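Local structure of encapsidation protein (5HD9) at residues 13-19 with 148-154; 23-27 with 188-192; 106-112 with 137-142; 114-118 with 161-165. The protein probably hydrolyses ATP to drive packaging of the phage phi29 genome into the prohead, this chain being the N-terminal, ASCE-type ATPase domain of the motor. One frame throughout, in Å; residues are numbered along the deposited sequence.

Contact 1. Residues 13-19 with 148-154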
loop_
_atom_site.group_PDB
_atom_site.type_symbol
_atom_site.label_atom_id
_atom_site.label_comp_id
_atom_site.label_asym_id
_atom_site.label_seq_id
_atom_site.Cartn_x
_atom_site.Cartn_y
_atom_site.Cartn_z
ATOM N N ASP A 13 -10.339 -9.676 3.292
ATOM C CA ASP A 13 -9.208 -10.593 3.349
ATOM C C ASP A 13 -8.685 -10.948 1.952
ATOM O O ASP A 13 -8.258 -12.078 1.712
ATOM C CB ASP A 13 -9.618 -11.864 4.105
ATOM C CG ASP A 13 -8.512 -12.406 4.987
ATOM O OD1 ASP A 13 -7.325 -12.199 4.657
ATOM O OD2 ASP A 13 -8.835 -13.039 6.016
ATOM N N ARG A 14 -8.717 -9.983 1.035
ATOM C CA ARG A 14 -8.231 -10.205 -0.327
ATOM C C ARG A 14 -6.738 -9.895 -0.420
ATOM O O ARG A 14 -6.240 -9.001 0.262
ATOM C CB ARG A 14 -9.014 -9.350 -1.334
ATOM C CG ARG A 14 -10.520 -9.627 -1.375
ATOM C CD ARG A 14 -10.815 -11.125 -1.376
ATOM N NE ARG A 14 -12.097 -11.463 -1.998
ATOM C CZ ARG A 14 -13.212 -11.787 -1.344
ATOM N NH1 ARG A 14 -13.251 -11.816 -0.016
ATOM N NH2 ARG A 14 -14.306 -12.086 -2.032
ATOM N N ILE A 15 -6.030 -10.638 -1.268
ATOM C CA ILE A 15 -4.586 -10.475 -1.423
ATOM C C ILE A 15 -4.251 -9.157 -2.107
ATOM O O ILE A 15 -3.216 -8.550 -1.824
ATOM C CB ILE A 15 -3.969 -11.632 -2.242
ATOM C CG1 ILE A 15 -4.195 -12.973 -1.539
ATOM C CG2 ILE A 15 -2.477 -11.409 -2.471
ATOM C CD1 ILE A 15 -3.523 -13.102 -0.199
ATOM N N LEU A 16 -5.128 -8.729 -3.011
ATOM C CA LEU A 16 -4.919 -7.505 -3.781
ATOM C C LEU A 16 -6.082 -6.539 -3.553
ATOM O O LEU A 16 -7.244 -6.906 -3.709
ATOM C CB LEU A 16 -4.766 -7.842 -5.268
ATOM C CG LEU A 16 -3.827 -7.011 -6.147
ATOM C CD1 LEU A 16 -2.453 -6.807 -5.527
ATOM C CD2 LEU A 16 -3.686 -7.692 -7.500
ATOM N N ASN A 17 -5.760 -5.311 -3.160
ATOM C CA ASN A 17 -6.767 -4.304 -2.835
ATOM C C ASN A 17 -6.447 -2.963 -3.482
ATOM O O ASN A 17 -5.303 -2.504 -3.443
ATOM C CB ASN A 17 -6.878 -4.120 -1.317
ATOM C CG ASN A 17 -7.165 -5.417 -0.588
ATOM O OD1 ASN A 17 -8.321 -5.759 -0.340
ATOM N ND2 ASN A 17 -6.112 -6.141 -0.229
ATOM N N PHE A 18 -7.464 -2.341 -4.076
ATOM C CA PHE A 18 -7.320 -1.029 -4.698
ATOM C C PHE A 18 -8.324 -0.045 -4.100
ATOM O O PHE A 18 -9.528 -0.195 -4.284
ATOM C CB PHE A 18 -7.522 -1.119 -6.214
ATOM C CG PHE A 18 -6.695 -2.185 -6.878
ATOM C CD1 PHE A 18 -7.197 -3.463 -7.049
ATOM C CD2 PHE A 18 -5.420 -1.906 -7.341
ATOM C CE1 PHE A 18 -6.443 -4.446 -7.662
ATOM C CE2 PHE A 18 -4.661 -2.887 -7.954
ATOM C CZ PHE A 18 -5.178 -4.158 -8.114
ATOM N N VAL A 19 -7.823 0.958 -3.383
ATOM C CA VAL A 19 -8.671 2.014 -2.839
ATOM C C VAL A 19 -8.458 3.278 -3.664
ATOM O O VAL A 19 -7.354 3.830 -3.692
ATOM C CB VAL A 19 -8.367 2.290 -1.357
ATOM C CG1 VAL A 19 -9.436 3.191 -0.756
ATOM C CG2 VAL A 19 -8.284 0.979 -0.578
ATOM N N VAL A 148 -2.117 -12.137 4.274
ATOM C CA VAL A 148 -1.234 -11.181 3.626
ATOM C C VAL A 148 -2.085 -10.345 2.685
ATOM O O VAL A 148 -3.123 -10.802 2.213
ATOM C CB VAL A 148 -0.084 -11.859 2.845
ATOM C CG1 VAL A 148 0.755 -12.718 3.776
ATOM C CG2 VAL A 148 -0.624 -12.688 1.688
ATOM N N ARG A 149 -1.660 -9.120 2.418
ATOM C CA ARG A 149 -2.410 -8.278 1.504
ATOM C C ARG A 149 -1.569 -7.148 0.943
ATOM O O ARG A 149 -0.726 -6.569 1.633
ATOM C CB ARG A 149 -3.646 -7.706 2.198
ATOM C CG ARG A 149 -3.352 -6.611 3.203
ATOM C CD ARG A 149 -4.386 -6.601 4.314
ATOM N NE ARG A 149 -4.086 -7.615 5.328
ATOM C CZ ARG A 149 -4.908 -8.590 5.718
ATOM N NH1 ARG A 149 -6.129 -8.724 5.199
ATOM N NH2 ARG A 149 -4.500 -9.441 6.647
ATOM N N CYS A 150 -1.802 -6.870 -0.333
ATOM C CA CYS A 150 -1.250 -5.705 -0.992
ATOM C C CYS A 150 -2.383 -4.707 -1.140
ATOM O O CYS A 150 -3.466 -5.060 -1.616
ATOM C CB CYS A 150 -0.649 -6.071 -2.349
ATOM S SG CYS A 150 0.053 -4.668 -3.242
ATOM N N ILE A 151 -2.143 -3.475 -0.707
ATOM C CA ILE A 151 -3.154 -2.428 -0.771
ATOM C C ILE A 151 -2.624 -1.258 -1.590
ATOM O O ILE A 151 -1.647 -0.611 -1.214
ATOM C CB ILE A 151 -3.565 -1.956 0.636
ATOM C CG1 ILE A 151 -4.104 -3.138 1.449
ATOM C CG2 ILE A 151 -4.632 -0.875 0.546
ATOM C CD1 ILE A 151 -3.889 -3.014 2.926
ATOM N N CYS A 152 -3.276 -1.008 -2.722
ATOM C CA CYS A 152 -2.881 0.062 -3.626
ATOM C C CYS A 152 -3.821 1.251 -3.466
ATOM O O CYS A 152 -5.038 1.085 -3.483
ATOM C CB CYS A 152 -2.881 -0.436 -5.072
ATOM S SG CYS A 152 -1.848 -1.904 -5.323
ATOM N N LEU A 153 -3.245 2.441 -3.305
ATOM C CA LEU A 153 -4.018 3.656 -3.062
ATOM C C LEU A 153 -3.834 4.681 -4.176
ATOM O O LEU A 153 -2.747 4.811 -4.742
ATOM C CB LEU A 153 -3.612 4.293 -1.733
ATOM C CG LEU A 153 -3.452 3.392 -0.509
ATOM C CD1 LEU A 153 -2.801 4.182 0.612
ATOM C CD2 LEU A 153 -4.793 2.833 -0.063
ATOM N N SER A 154 -4.896 5.423 -4.471
ATOM C CA SER A 154 -4.815 6.523 -5.426
ATOM C C SER A 154 -5.910 7.550 -5.186
ATOM O O SER A 154 -7.032 7.200 -4.817
ATOM C CB SER A 154 -4.907 6.002 -6.861
ATOM O OG SER A 154 -4.912 7.076 -7.786
HETATM O O HOH W 1 -6.395 -11.124 7.642
HETATM O O HOH W 2 -7.193 -7.924 2.682
#
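Two inner, neighbouring parallel strands of the ASCE-type ATPase sheet, L16 to V19 and R149 to L153, meet here side by side, their axes 4.6 Å apart and only 20° from parallel. They illustrate how a parallel pair is stitched: the acceptors I15 O, N17 O and V19 O receive C150 N, C152 N and S154 N, while N17 N and V19 N return to C150 O and C152 O. The bond from C152 N to N17 O measures 2.6 Å.

N17 adds a side-chain bond to this pattern. With CG beside its own backbone N (chi1 -55°), the amide reaches back along its strand, and ND2 donates both to C150 O across the pair (3.2 Å) and to R14 O within its own segment (2.9 Å). C150 O thus takes two donors from one residue, N17 N nearly in line with the carbonyl and ND2 from above its plane.

On the sheet face bearing L16, F18, C150 and C152, CB of C152 packs against CD2 of the F18 ring; C152 SG makes an oblique sulfur-aromatic contact, 4.8 Å from the ring centroid. F117 and F164 also meet this ring. The other face carries V19 and L153, lying side by side and pointing the same way, under helix 26-42.

Just before strand 16-19, D13 forms a long salt bridge with R149. Water 1 accepts from R149 NH2 in the guanidinium plane and donates weakly to D13 OD1; water 2 separately joins R149 NH1 to R14 O, donating to the latter at 2.8 Å.

Contact 2. Residues 23-27 with 188-192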
loop_
_atom_site.group_PDB
_atom_site.type_symbol
_atom_site.label_atom_id
_atom_site.label_comp_id
_atom_site.label_asym_id
_atom_site.label_seq_id
_atom_site.Cartn_x
_atom_site.Cartn_y
_atom_site.Cartn_z
ATOM N N ARG A 23 -9.767 10.883 -1.409
ATOM C CA ARG A 23 -9.488 12.301 -1.247
ATOM C C ARG A 23 -8.634 12.507 -0.003
ATOM O O ARG A 23 -8.816 11.835 1.016
ATOM C CB ARG A 23 -10.789 13.095 -1.196
ATOM C CG ARG A 23 -11.434 13.176 -2.569
ATOM C CD ARG A 23 -12.883 13.602 -2.515
ATOM N NE ARG A 23 -13.040 15.054 -2.536
ATOM C CZ ARG A 23 -13.976 15.718 -1.863
ATOM N NH1 ARG A 23 -14.838 15.068 -1.090
ATOM N NH2 ARG A 23 -14.044 17.036 -1.953
ATOM N N GLY A 24 -7.694 13.439 -0.117
ATOM C CA GLY A 24 -6.555 13.526 0.776
ATOM C C GLY A 24 -6.826 13.526 2.264
ATOM O O GLY A 24 -7.607 14.342 2.752
ATOM N N ILE A 25 -6.193 12.566 2.945
ATOM C CA ILE A 25 -5.985 12.545 4.403
ATOM C C ILE A 25 -5.864 11.103 4.907
ATOM O O ILE A 25 -4.770 10.647 5.264
ATOM C CB ILE A 25 -7.110 13.290 5.237
ATOM C CG1 ILE A 25 -6.729 13.312 6.728
ATOM C CG2 ILE A 25 -8.546 12.733 4.994
ATOM C CD1 ILE A 25 -7.897 13.515 7.702
ATOM N N GLY A 26 -6.971 10.373 4.884
ATOM C CA GLY A 26 -7.152 9.264 5.797
ATOM C C GLY A 26 -6.647 7.938 5.293
ATOM O O GLY A 26 -6.144 7.124 6.063
ATOM N N LYS A 27 -6.791 7.729 3.992
ATOM C CA LYS A 27 -6.472 6.456 3.372
ATOM C C LYS A 27 -4.981 6.172 3.532
ATOM O O LYS A 27 -4.587 5.106 4.006
ATOM C CB LYS A 27 -6.878 6.468 1.892
ATOM C CG LYS A 27 -8.380 6.293 1.628
ATOM C CD LYS A 27 -9.287 7.290 2.367
ATOM C CE LYS A 27 -9.117 8.727 1.884
ATOM N NZ LYS A 27 -10.359 9.535 2.067
ATOM N N PRO A 188 -14.045 4.870 -1.467
ATOM C CA PRO A 188 -14.586 5.415 -0.218
ATOM C C PRO A 188 -15.357 6.711 -0.426
ATOM O O PRO A 188 -14.939 7.561 -1.210
ATOM C CB PRO A 188 -13.337 5.664 0.638
ATOM C CG PRO A 188 -12.228 4.921 -0.029
ATOM C CD PRO A 188 -12.572 4.885 -1.476
ATOM N N ASP A 189 -16.474 6.843 0.278
ATOM C CA ASP A 189 -17.257 8.074 0.279
ATOM C C ASP A 189 -17.086 8.765 1.627
ATOM O O ASP A 189 -18.018 9.372 2.155
ATOM C CB ASP A 189 -18.734 7.775 0.004
ATOM C CG ASP A 189 -19.297 6.707 0.929
ATOM O OD1 ASP A 189 -19.519 7.004 2.122
ATOM O OD2 ASP A 189 -19.520 5.572 0.461
ATOM N N SER A 190 -15.874 8.672 2.168
ATOM C CA SER A 190 -15.606 9.054 3.552
ATOM C C SER A 190 -15.765 10.550 3.816
ATOM O O SER A 190 -16.205 10.944 4.901
ATOM C CB SER A 190 -14.192 8.610 3.951
ATOM O OG SER A 190 -13.210 9.137 3.074
ATOM N N LEU A 191 -15.415 11.379 2.836
ATOM C CA LEU A 191 -15.408 12.827 3.030
ATOM C C LEU A 191 -16.616 13.517 2.390
ATOM O O LEU A 191 -16.643 14.741 2.254
ATOM C CB LEU A 191 -14.102 13.417 2.489
ATOM C CG LEU A 191 -12.853 12.924 3.235
ATOM C CD1 LEU A 191 -11.573 13.420 2.582
ATOM C CD2 LEU A 191 -12.885 13.337 4.703
ATOM N N ASP A 192 -17.614 12.730 2.003
ATOM C CA ASP A 192 -18.926 13.274 1.678
ATOM C C ASP A 192 -19.757 13.264 2.959
ATOM O O ASP A 192 -20.310 12.233 3.342
ATOM C CB ASP A 192 -19.612 12.464 0.574
ATOM C CG ASP A 192 -20.860 13.153 0.031
ATOM O OD1 ASP A 192 -21.461 13.976 0.755
ATOM O OD2 ASP A 192 -21.242 12.871 -1.125
#
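L191, K27 and R23 carry most of this surface contact, in which the loop after strand 183-186 comes up against the probable phosphate-binding loop. The sequence and the strand-loop-helix form around K27 fit a Walker A motif, consistent with an ATPase of the P-loop clan.

L191 gives up the most surface. Its CD1 methyl does the touching: it enters the bend of residues 23-25, coming within 3.5 Å of R23 O and 3.9 Å of R23 CB, and meets CG2 of I25 at 3.9 Å. The I25 and L191 side chains cross obliquely, one branch of each making the approach. The R23 side chain runs on past L191; its bend at chi3 brings NH1 to 4.0 Å from L191 CB.

K27 is the polar centre. Bends at chi2 and chi3 (54° and 67°) fold its chain back toward the preceding loop, so that NZ donates to R23 O in the carbonyl plane, on a lone pair, and to S190 OG, each at 3.0 Å. The hydroxyl of S190 sits between its backbone N and carbonyl carbon (chi1 56°), a rotation that turns it to the lysine. P188 contributes at the aliphatic part, where its CG faces K27 CG, and Y4 and V19 also touch both of these side chains.

Two oxygens, R23 O and S190 OG, therefore hold NZ in this crystal. In P-loop enzymes the corresponding lysine usually reaches nucleotide phosphates, so this grip is consistent with a state without nucleotide; reaching a phosphate would probably mean giving up part of it.

Contact 3. Residues 106-112 with 137-142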
loop_
_atom_site.group_PDB
_atom_site.type_symbol
_atom_site.label_atom_id
_atom_site.label_comp_id
_atom_site.label_asym_id
_atom_site.label_seq_id
_atom_site.Cartn_x
_atom_site.Cartn_y
_atom_site.Cartn_z
ATOM N N TYR A 106 13.748 -10.390 3.374
ATOM C CA TYR A 106 12.427 -9.929 3.788
ATOM C C TYR A 106 11.746 -11.046 4.582
ATOM O O TYR A 106 10.946 -11.799 4.033
ATOM C CB TYR A 106 11.589 -9.533 2.568
ATOM C CG TYR A 106 12.255 -8.489 1.698
ATOM C CD1 TYR A 106 12.172 -7.140 2.015
ATOM C CD2 TYR A 106 12.970 -8.851 0.565
ATOM C CE1 TYR A 106 12.779 -6.182 1.229
ATOM C CE2 TYR A 106 13.584 -7.896 -0.230
ATOM C CZ TYR A 106 13.483 -6.564 0.109
ATOM O OH TYR A 106 14.090 -5.604 -0.671
ATOM N N PRO A 107 12.078 -11.163 5.878
ATOM C CA PRO A 107 11.711 -12.341 6.675
ATOM C C PRO A 107 10.216 -12.562 6.916
ATOM O O PRO A 107 9.786 -13.712 6.864
ATOM C CB PRO A 107 12.419 -12.084 8.014
ATOM C CG PRO A 107 13.530 -11.152 7.685
ATOM C CD PRO A 107 12.972 -10.263 6.629
ATOM N N ASN A 108 9.445 -11.511 7.189
ATOM C CA ASN A 108 8.070 -11.697 7.652
ATOM C C ASN A 108 7.118 -10.588 7.209
ATOM O O ASN A 108 6.393 -10.020 8.024
ATOM C CB ASN A 108 8.062 -11.809 9.180
ATOM C CG ASN A 108 6.739 -12.319 9.728
ATOM O OD1 ASN A 108 6.047 -13.105 9.083
ATOM N ND2 ASN A 108 6.385 -11.868 10.925
ATOM N N VAL A 109 7.116 -10.291 5.916
ATOM C CA VAL A 109 6.233 -9.267 5.368
ATOM C C VAL A 109 4.823 -9.828 5.203
ATOM O O VAL A 109 4.646 -10.928 4.687
ATOM C CB VAL A 109 6.750 -8.747 4.007
ATOM C CG1 VAL A 109 5.771 -7.748 3.394
ATOM C CG2 VAL A 109 8.126 -8.114 4.171
ATOM N N SER A 110 3.821 -9.070 5.648
ATOM C CA SER A 110 2.427 -9.477 5.474
ATOM C C SER A 110 1.573 -8.371 4.852
ATOM O O SER A 110 0.450 -8.625 4.425
ATOM C CB SER A 110 1.822 -9.903 6.815
ATOM O OG SER A 110 1.480 -8.777 7.604
ATOM N N THR A 111 2.098 -7.151 4.802
ATOM C CA THR A 111 1.380 -6.045 4.175
ATOM C C THR A 111 2.276 -5.261 3.225
ATOM O O THR A 111 3.410 -4.914 3.565
ATOM C CB THR A 111 0.794 -5.076 5.226
ATOM O OG1 THR A 111 -0.112 -5.784 6.082
ATOM C CG2 THR A 111 0.038 -3.942 4.548
ATOM N N ILE A 112 1.750 -4.996 2.031
ATOM C CA ILE A 112 2.382 -4.102 1.069
ATOM C C ILE A 112 1.440 -2.940 0.784
ATOM O O ILE A 112 0.272 -3.152 0.455
ATOM C CB ILE A 112 2.718 -4.812 -0.262
ATOM C CG1 ILE A 112 3.678 -5.979 -0.022
ATOM C CG2 ILE A 112 3.322 -3.819 -1.262
ATOM C CD1 ILE A 112 3.773 -6.948 -1.193
ATOM N N LEU A 137 7.225 -8.970 -6.859
ATOM C CA LEU A 137 7.500 -8.460 -5.520
ATOM C C LEU A 137 6.631 -9.178 -4.491
ATOM O O LEU A 137 7.120 -9.601 -3.445
ATOM C CB LEU A 137 7.263 -6.947 -5.469
ATOM C CG LEU A 137 7.711 -6.174 -4.223
ATOM C CD1 LEU A 137 7.900 -4.710 -4.574
ATOM C CD2 LEU A 137 6.719 -6.297 -3.080
HETATM N N MSE A 138 5.347 -9.327 -4.803
HETATM C CA MSE A 138 4.401 -9.966 -3.894
HETATM C C MSE A 138 4.753 -11.430 -3.635
HETATM O O MSE A 138 4.802 -11.864 -2.484
HETATM C CB MSE A 138 2.980 -9.859 -4.455
HETATM C CG MSE A 138 2.442 -8.442 -4.452
HETATM SE SE MSE A 138 0.741 -8.259 -5.376
HETATM C CE MSE A 138 -0.312 -9.436 -4.240
ATOM N N ASP A 139 5.000 -12.193 -4.694
ATOM C CA ASP A 139 5.353 -13.599 -4.527
ATOM C C ASP A 139 6.676 -13.748 -3.783
ATOM O O ASP A 139 6.874 -14.714 -3.047
ATOM C CB ASP A 139 5.445 -14.313 -5.877
ATOM C CG ASP A 139 4.292 -15.279 -6.118
ATOM O OD1 ASP A 139 3.680 -15.780 -5.149
ATOM O OD2 ASP A 139 4.007 -15.557 -7.296
ATOM N N THR A 140 7.582 -12.794 -3.975
ATOM C CA THR A 140 8.887 -12.862 -3.330
ATOM C C THR A 140 8.764 -12.744 -1.809
ATOM O O THR A 140 9.404 -13.497 -1.074
ATOM C CB THR A 140 9.837 -11.758 -3.855
ATOM O OG1 THR A 140 10.098 -11.966 -5.247
ATOM C CG2 THR A 140 11.164 -11.770 -3.099
ATOM N N VAL A 141 7.942 -11.809 -1.337
ATOM C CA VAL A 141 7.898 -11.494 0.091
ATOM C C VAL A 141 6.735 -12.153 0.837
ATOM O O VAL A 141 6.800 -12.310 2.058
ATOM C CB VAL A 141 7.839 -9.962 0.325
ATOM C CG1 VAL A 141 9.036 -9.286 -0.325
ATOM C CG2 VAL A 141 6.530 -9.364 -0.188
ATOM N N PHE A 142 5.681 -12.539 0.119
ATOM C CA PHE A 142 4.566 -13.263 0.739
ATOM C C PHE A 142 4.784 -14.767 0.658
ATOM O O PHE A 142 4.863 -15.345 -0.427
ATOM C CB PHE A 142 3.228 -12.901 0.081
ATOM C CG PHE A 142 2.756 -11.498 0.371
ATOM C CD1 PHE A 142 3.271 -10.772 1.435
ATOM C CD2 PHE A 142 1.786 -10.910 -0.422
ATOM C CE1 PHE A 142 2.830 -9.489 1.697
ATOM C CE2 PHE A 142 1.342 -9.626 -0.163
ATOM C CZ PHE A 142 1.864 -8.916 0.897
HETATM O O HOH W 3 8.429 -12.037 4.156
HETATM O O HOH W 4 5.227 -13.519 4.473
#
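V141 O, at the end of helix 130-141, is gripped by two waters that link it to the start of strand 109-115. The elements belong to a beta-alpha-beta unit of the ASCE sheet, strand 109-115, helix 130-141 and strand 149-153, and the case shows how waters can bridge backbone atoms beside an apolar helix-on-strand contact. Water 3 donates to V141 O (2.7 Å) and to Y106 O, and accepts from V109 N (2.8 Å). Water 4 donates to V141 O and to V109 O, the latter at 2.7 Å. No direct hydrogen bond crosses between the segments.

Helix and strand run nearly antiparallel, at 158°. V141 points at the strand and divides its branches: chi1 of -58° sets CG1 anti to the carbonyl carbon, where it meets CB and CG of Y106, and leaves CG2 between backbone N and carbonyl carbon, turned to V109 CG1 and I112 CD1. The hydroxyl of Y106 lies farther off, bonded to E101 O.

F142, just beyond the helix, passes the CD1-CE1-CZ side of its ring along the strand, from V109 O past S110 C to I112. V109 O lies at the ring edge, near its plane, and the V109 and F142 side chains cross at about a right angle. Most contacts of I112 are made by its CD1 methyl, which touches L137 CD2 at 3.6 Å, CG of selenomethionine M138 at 3.8 Å and, most closely, F142 CZ at 3.4 Å.

Contact 4. Residues 114-118 with 161-165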
loop_
_atom_site.group_PDB
_atom_site.type_symbol
_atom_site.label_atom_id
_atom_site.label_comp_id
_atom_site.label_asym_id
_atom_site.label_seq_id
_atom_site.Cartn_x
_atom_site.Cartn_y
_atom_site.Cartn_z
ATOM N N PHE A 114 1.063 0.251 -1.691
ATOM C CA PHE A 114 1.507 0.883 -2.922
ATOM C C PHE A 114 0.711 2.165 -3.113
ATOM O O PHE A 114 -0.393 2.144 -3.648
ATOM C CB PHE A 114 1.319 -0.077 -4.102
ATOM C CG PHE A 114 1.891 0.413 -5.411
ATOM C CD1 PHE A 114 2.446 1.680 -5.538
ATOM C CD2 PHE A 114 1.867 -0.411 -6.521
ATOM C CE1 PHE A 114 2.963 2.111 -6.750
ATOM C CE2 PHE A 114 2.382 0.015 -7.736
ATOM C CZ PHE A 114 2.930 1.277 -7.849
ATOM N N ASP A 115 1.274 3.283 -2.672
ATOM C CA ASP A 115 0.558 4.549 -2.719
ATOM C C ASP A 115 0.714 5.214 -4.084
ATOM O O ASP A 115 1.758 5.091 -4.730
ATOM C CB ASP A 115 1.046 5.481 -1.610
ATOM C CG ASP A 115 0.062 6.598 -1.306
ATOM O OD1 ASP A 115 -1.031 6.626 -1.911
ATOM O OD2 ASP A 115 0.375 7.447 -0.447
ATOM N N GLU A 116 -0.342 5.907 -4.507
ATOM C CA GLU A 116 -0.381 6.601 -5.792
ATOM C C GLU A 116 -0.050 5.671 -6.961
ATOM O O GLU A 116 0.813 5.980 -7.783
ATOM C CB GLU A 116 0.577 7.793 -5.771
ATOM C CG GLU A 116 0.332 8.738 -4.601
ATOM C CD GLU A 116 1.051 10.068 -4.739
ATOM O OE1 GLU A 116 1.584 10.358 -5.831
ATOM O OE2 GLU A 116 1.080 10.826 -3.747
ATOM N N PHE A 117 -0.759 4.548 -7.042
ATOM C CA PHE A 117 -0.445 3.504 -8.022
ATOM C C PHE A 117 -0.961 3.809 -9.427
ATOM O O PHE A 117 -0.606 3.120 -10.384
ATOM C CB PHE A 117 -1.011 2.159 -7.559
ATOM C CG PHE A 117 -2.484 1.987 -7.832
ATOM C CD1 PHE A 117 -3.431 2.502 -6.961
ATOM C CD2 PHE A 117 -2.920 1.298 -8.955
ATOM C CE1 PHE A 117 -4.782 2.342 -7.208
ATOM C CE2 PHE A 117 -4.272 1.132 -9.206
ATOM C CZ PHE A 117 -5.203 1.654 -8.330
ATOM N N ILE A 118 -1.805 4.827 -9.551
ATOM C CA ILE A 118 -2.280 5.269 -10.857
ATOM C C ILE A 118 -1.438 6.454 -11.316
ATOM O O ILE A 118 -1.315 7.442 -10.588
ATOM C CB ILE A 118 -3.772 5.673 -10.820
ATOM C CG1 ILE A 118 -4.643 4.466 -10.459
ATOM C CG2 ILE A 118 -4.208 6.249 -12.167
ATOM C CD1 ILE A 118 -6.096 4.814 -10.184
ATOM N N ASN A 161 -6.889 1.300 -15.859
ATOM C CA ASN A 161 -5.458 1.385 -15.608
ATOM C C ASN A 161 -4.842 -0.001 -15.790
ATOM O O ASN A 161 -5.568 -0.991 -15.857
ATOM C CB ASN A 161 -5.194 1.929 -14.203
ATOM C CG ASN A 161 -5.610 0.960 -13.112
ATOM O OD1 ASN A 161 -4.895 0.008 -12.806
ATOM N ND2 ASN A 161 -6.768 1.207 -12.514
ATOM N N PRO A 162 -3.506 -0.083 -15.872
ATOM C CA PRO A 162 -2.859 -1.362 -16.192
ATOM C C PRO A 162 -3.256 -2.509 -15.264
ATOM O O PRO A 162 -3.385 -3.641 -15.730
ATOM C CB PRO A 162 -1.368 -1.044 -16.047
ATOM C CG PRO A 162 -1.270 0.423 -16.280
ATOM C CD PRO A 162 -2.520 1.000 -15.699
ATOM N N TYR A 163 -3.456 -2.221 -13.982
ATOM C CA TYR A 163 -3.793 -3.262 -13.020
ATOM C C TYR A 163 -5.210 -3.778 -13.243
ATOM O O TYR A 163 -5.434 -4.987 -13.282
ATOM C CB TYR A 163 -3.616 -2.741 -11.589
ATOM C CG TYR A 163 -2.165 -2.472 -11.266
ATOM C CD1 TYR A 163 -1.579 -1.252 -11.572
ATOM C CD2 TYR A 163 -1.370 -3.454 -10.692
ATOM C CE1 TYR A 163 -0.248 -1.012 -11.299
ATOM C CE2 TYR A 163 -0.039 -3.223 -10.413
ATOM C CZ TYR A 163 0.517 -2.000 -10.719
ATOM O OH TYR A 163 1.844 -1.766 -10.449
ATOM N N PHE A 164 -6.166 -2.871 -13.407
ATOM C CA PHE A 164 -7.545 -3.281 -13.645
ATOM C C PHE A 164 -7.644 -4.051 -14.964
ATOM O O PHE A 164 -8.340 -5.065 -15.056
ATOM C CB PHE A 164 -8.485 -2.073 -13.669
ATOM C CG PHE A 164 -8.675 -1.410 -12.327
ATOM C CD1 PHE A 164 -7.868 -1.728 -11.247
ATOM C CD2 PHE A 164 -9.677 -0.467 -12.151
ATOM C CE1 PHE A 164 -8.052 -1.111 -10.021
ATOM C CE2 PHE A 164 -9.864 0.149 -10.929
ATOM C CZ PHE A 164 -9.050 -0.173 -9.863
ATOM N N LEU A 165 -6.942 -3.564 -15.981
ATOM C CA LEU A 165 -6.932 -4.221 -17.282
ATOM C C LEU A 165 -6.308 -5.609 -17.187
ATOM O O LEU A 165 -6.851 -6.582 -17.710
ATOM C CB LEU A 165 -6.169 -3.378 -18.302
ATOM C CG LEU A 165 -6.774 -2.023 -18.669
ATOM C CD1 LEU A 165 -5.832 -1.267 -19.592
ATOM C CD2 LEU A 165 -8.139 -2.191 -19.314
#
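The rings of F117 and Y163 stand nearly perpendicular, their planes 80° apart and centroids 5.8 Å apart, in an offset edge-to-face pair: the edge of F117 is presented to the face of Y163, with CD2 3.9 Å from Y163 CD1. As side chains, the two slide past each other in opposite directions. F117 reaches this place with CG between its backbone N and carbonyl carbon (chi1 80°), and its CB settles over the centre of one face of F114.

Y163 also crosses F114 at about a right angle. Its OH lies in the plane of the F114 ring, at the edge, 3.3 Å from CE2, while hydrogen bonding to E130 OE1 from helix 130-141.

N161 OD1 lies at the edge of the F117 ring, near its plane, 3.8 Å from F117 CE2, with amide and ring planes 83° apart. That same oxygen caps helix 162-167, accepting from F164 N at 3.2 Å, from above its carbonyl plane, and more weakly from Y163 N. ND2, bonded to S158 O, lies 3.2 Å above the plane of the F164 ring, over its centre.

An Asn N-cap thus faces F114 in strand 109-115 and F117 in the following loop; the run T111 to E116 resembles a Walker B motif, with D115 OD2 bonded to S28 OG, consistent with a P-loop ATPase.

From the N terminus, strand 16-19 enters contact 1, closed when strand 149-153 returns beside it, and runs on into the loop and helix start of contact 2, whose partner arrives 161 residues later, close to the C terminus. Contacts 1 and 2 therefore cross, touching where V19 meets P188. Contact 3 closes a short loop of 24 residues, wholly within the spans of contacts 1 and 2. Strand 109-115 continues into contact 4, closed when helix 162-167 packs by the strand-to-loop passage 114-118; it crosses contacts 1 and 3 and lies within contact 2. Strand 149-153 bonds to strand 109-115, joining contact 1 to 3 and 4 through one sheet.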